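Local coordinates for polysaccharide deacetylase-like protein (Bacillus anthracis, PDB 4V33) that is a putative polysaccharide deacetylase, probably a zinc-dependent hydrolase that removes acetyl groups from cell-wall polysaccharide, and is required for osmotic stability and cell-shape maintenance, at residues T88-S93 against K108-K113. Sequence-based numbering, arbitrary orientation.
Sequences TAKSLS and KEFEGK
Lys90, on an edge strand (90-94) of the four-stranded antiparallel sheet in the fibronectin type III-like domain, reaches over to Glu109 and Phe110 in the loop joining strands 103-106 and 115-124. The polar link is one hydrogen bond, Lys90 NZ to Glu109 O at 2.6 Å, running nearly along the C=O axis. The same ammonium makes a cation-pi contact: NZ lies 4.2 Å from the centroid of the Phe110 ring, 12° off its normal and so squarely over one face. A bend at chi3 (68°) sets the ammonium within reach of both the carbonyl and the ring. Nonpolar packing follows along that chain, with Lys90 CD 4.0 Å from Phe110 CZ. The buried ring also meets Phe117 edge-to-face and touches Ile79 of strand 74-81, to which strand 90-94 is paired. Farther along the strand, Leu92 brings CD1 to 4.1 Å from Glu109 OE2, while Glu109 OE1 accepts a hydrogen bond from the backbone N of Asp106. Beyond the ring the chain reverses in a type I' turn, closed by Lys113 N to Phe110 O. Beside it, Lys113 NZ forms salt bridges with Asp84 and with Glu111 OE2 (2.9 Å), where NZ lies 50° out of the Glu111 carboxylate plane.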
loop_
_atom_site.group_PDB
_atom_site.type_symbol
_atom_site.label_atom_id
_atom_site.label_comp_id
_atom_site.label_asym_id
_atom_site.label_seq_id
_atom_site.Cartn_x
_atom_site.Cartn_y
_atom_site.Cartn_z
ATOM N N THR A 88 0.343 23.094 0.747
ATOM C CA THR A 88 0.606 23.074 2.187
ATOM C C THR A 88 2.071 23.324 2.539
ATOM O O THR A 88 2.445 23.263 3.709
ATOM C CB THR A 88 0.191 21.735 2.839
ATOM O OG1 THR A 88 1.055 20.684 2.387
ATOM C CG2 THR A 88 -1.269 21.401 2.526
ATOM N N ALA A 89 2.892 23.617 1.535
ATOM C CA ALA A 89 4.332 23.770 1.750
ATOM C C ALA A 89 4.699 24.890 2.715
ATOM O O ALA A 89 3.981 25.888 2.844
ATOM C CB ALA A 89 5.050 23.982 0.416
ATOM N N LYS A 90 5.831 24.711 3.389
ATOM C CA LYS A 90 6.457 25.776 4.158
ATOM C C LYS A 90 7.871 25.960 3.629
ATOM O O LYS A 90 8.379 25.125 2.869
ATOM C CB LYS A 90 6.498 25.427 5.647
ATOM C CG LYS A 90 7.397 24.234 5.941
ATOM C CD LYS A 90 7.471 23.914 7.430
ATOM C CE LYS A 90 6.150 23.404 7.952
ATOM N NZ LYS A 90 6.308 22.770 9.292
ATOM N N SER A 91 8.508 27.052 4.017
ATOM C CA SER A 91 9.876 27.294 3.592
ATOM C C SER A 91 10.792 27.404 4.806
ATOM O O SER A 91 10.514 28.161 5.738
ATOM C CB SER A 91 9.938 28.569 2.757
ATOM O OG SER A 91 11.280 28.909 2.420
ATOM N N LEU A 92 11.884 26.648 4.782
ATOM C CA LEU A 92 12.843 26.629 5.880
ATOM C C LEU A 92 14.192 27.148 5.387
ATOM O O LEU A 92 14.734 26.644 4.404
ATOM C CB LEU A 92 12.991 25.210 6.434
ATOM C CG LEU A 92 11.685 24.533 6.874
ATOM C CD1 LEU A 92 11.920 23.085 7.301
ATOM C CD2 LEU A 92 11.021 25.321 7.990
ATOM N N SER A 93 14.721 28.153 6.079
ATOM C CA SER A 93 15.935 28.850 5.662
ATOM C C SER A 93 17.178 28.332 6.382
ATOM O O SER A 93 17.146 28.078 7.583
ATOM C CB SER A 93 15.773 30.351 5.923
ATOM O OG SER A 93 17.008 31.053 5.844
ATOM N N LYS A 108 8.719 15.629 13.172
ATOM C CA LYS A 108 8.020 16.392 14.202
ATOM C C LYS A 108 7.598 17.774 13.682
ATOM O O LYS A 108 6.620 18.351 14.158
ATOM C CB LYS A 108 8.913 16.545 15.438
ATOM C CG LYS A 108 8.285 17.304 16.595
ATOM C CD LYS A 108 9.268 17.462 17.750
ATOM C CE LYS A 108 8.702 18.355 18.849
ATOM N NZ LYS A 108 7.469 17.784 19.465
ATOM N N GLU A 109 8.335 18.293 12.702
ATOM C CA GLU A 109 8.030 19.598 12.112
ATOM C C GLU A 109 6.865 19.515 11.135
ATOM O O GLU A 109 6.424 20.535 10.598
ATOM C CB GLU A 109 9.245 20.163 11.370
ATOM C CG GLU A 109 10.471 20.443 12.224
ATOM C CD GLU A 109 11.655 20.904 11.384
ATOM O OE1 GLU A 109 12.318 20.048 10.758
ATOM O OE2 GLU A 109 11.914 22.126 11.335
ATOM N N PHE A 110 6.401 18.296 10.870
ATOM C CA PHE A 110 5.282 18.073 9.959
ATOM C C PHE A 110 4.229 17.188 10.617
ATOM O O PHE A 110 3.758 16.210 10.037
ATOM C CB PHE A 110 5.767 17.492 8.626
ATOM C CG PHE A 110 6.690 18.413 7.876
ATOM C CD1 PHE A 110 8.035 18.500 8.216
ATOM C CD2 PHE A 110 6.210 19.214 6.851
ATOM C CE1 PHE A 110 8.887 19.364 7.538
ATOM C CE2 PHE A 110 7.057 20.076 6.166
ATOM C CZ PHE A 110 8.393 20.154 6.515
ATOM N N GLU A 111 3.870 17.568 11.840
ATOM C CA GLU A 111 2.810 16.916 12.606
ATOM C C GLU A 111 3.087 15.436 12.897
ATOM O O GLU A 111 2.160 14.674 13.177
ATOM C CB GLU A 111 1.465 17.060 11.885
ATOM C CG GLU A 111 1.058 18.493 11.562
ATOM C CD GLU A 111 -0.151 18.538 10.647
ATOM O OE1 GLU A 111 -1.288 18.516 11.164
ATOM O OE2 GLU A 111 0.031 18.573 9.411
ATOM N N GLY A 112 4.357 15.038 12.840
ATOM C CA GLY A 112 4.724 13.646 13.062
ATOM C C GLY A 112 4.434 12.744 11.873
ATOM O O GLY A 112 4.545 11.516 11.958
ATOM N N LYS A 113 4.051 13.352 10.759
ATOM C CA LYS A 113 3.665 12.603 9.577
ATOM C C LYS A 113 4.881 12.080 8.813
ATOM O O LYS A 113 5.970 12.639 8.897
ATOM C CB LYS A 113 2.801 13.466 8.656
ATOM C CG LYS A 113 1.434 13.823 9.204
ATOM C CD LYS A 113 0.869 15.010 8.421
ATOM C CE LYS A 113 -0.602 15.251 8.695
ATOM N NZ LYS A 113 -1.116 16.375 7.851
#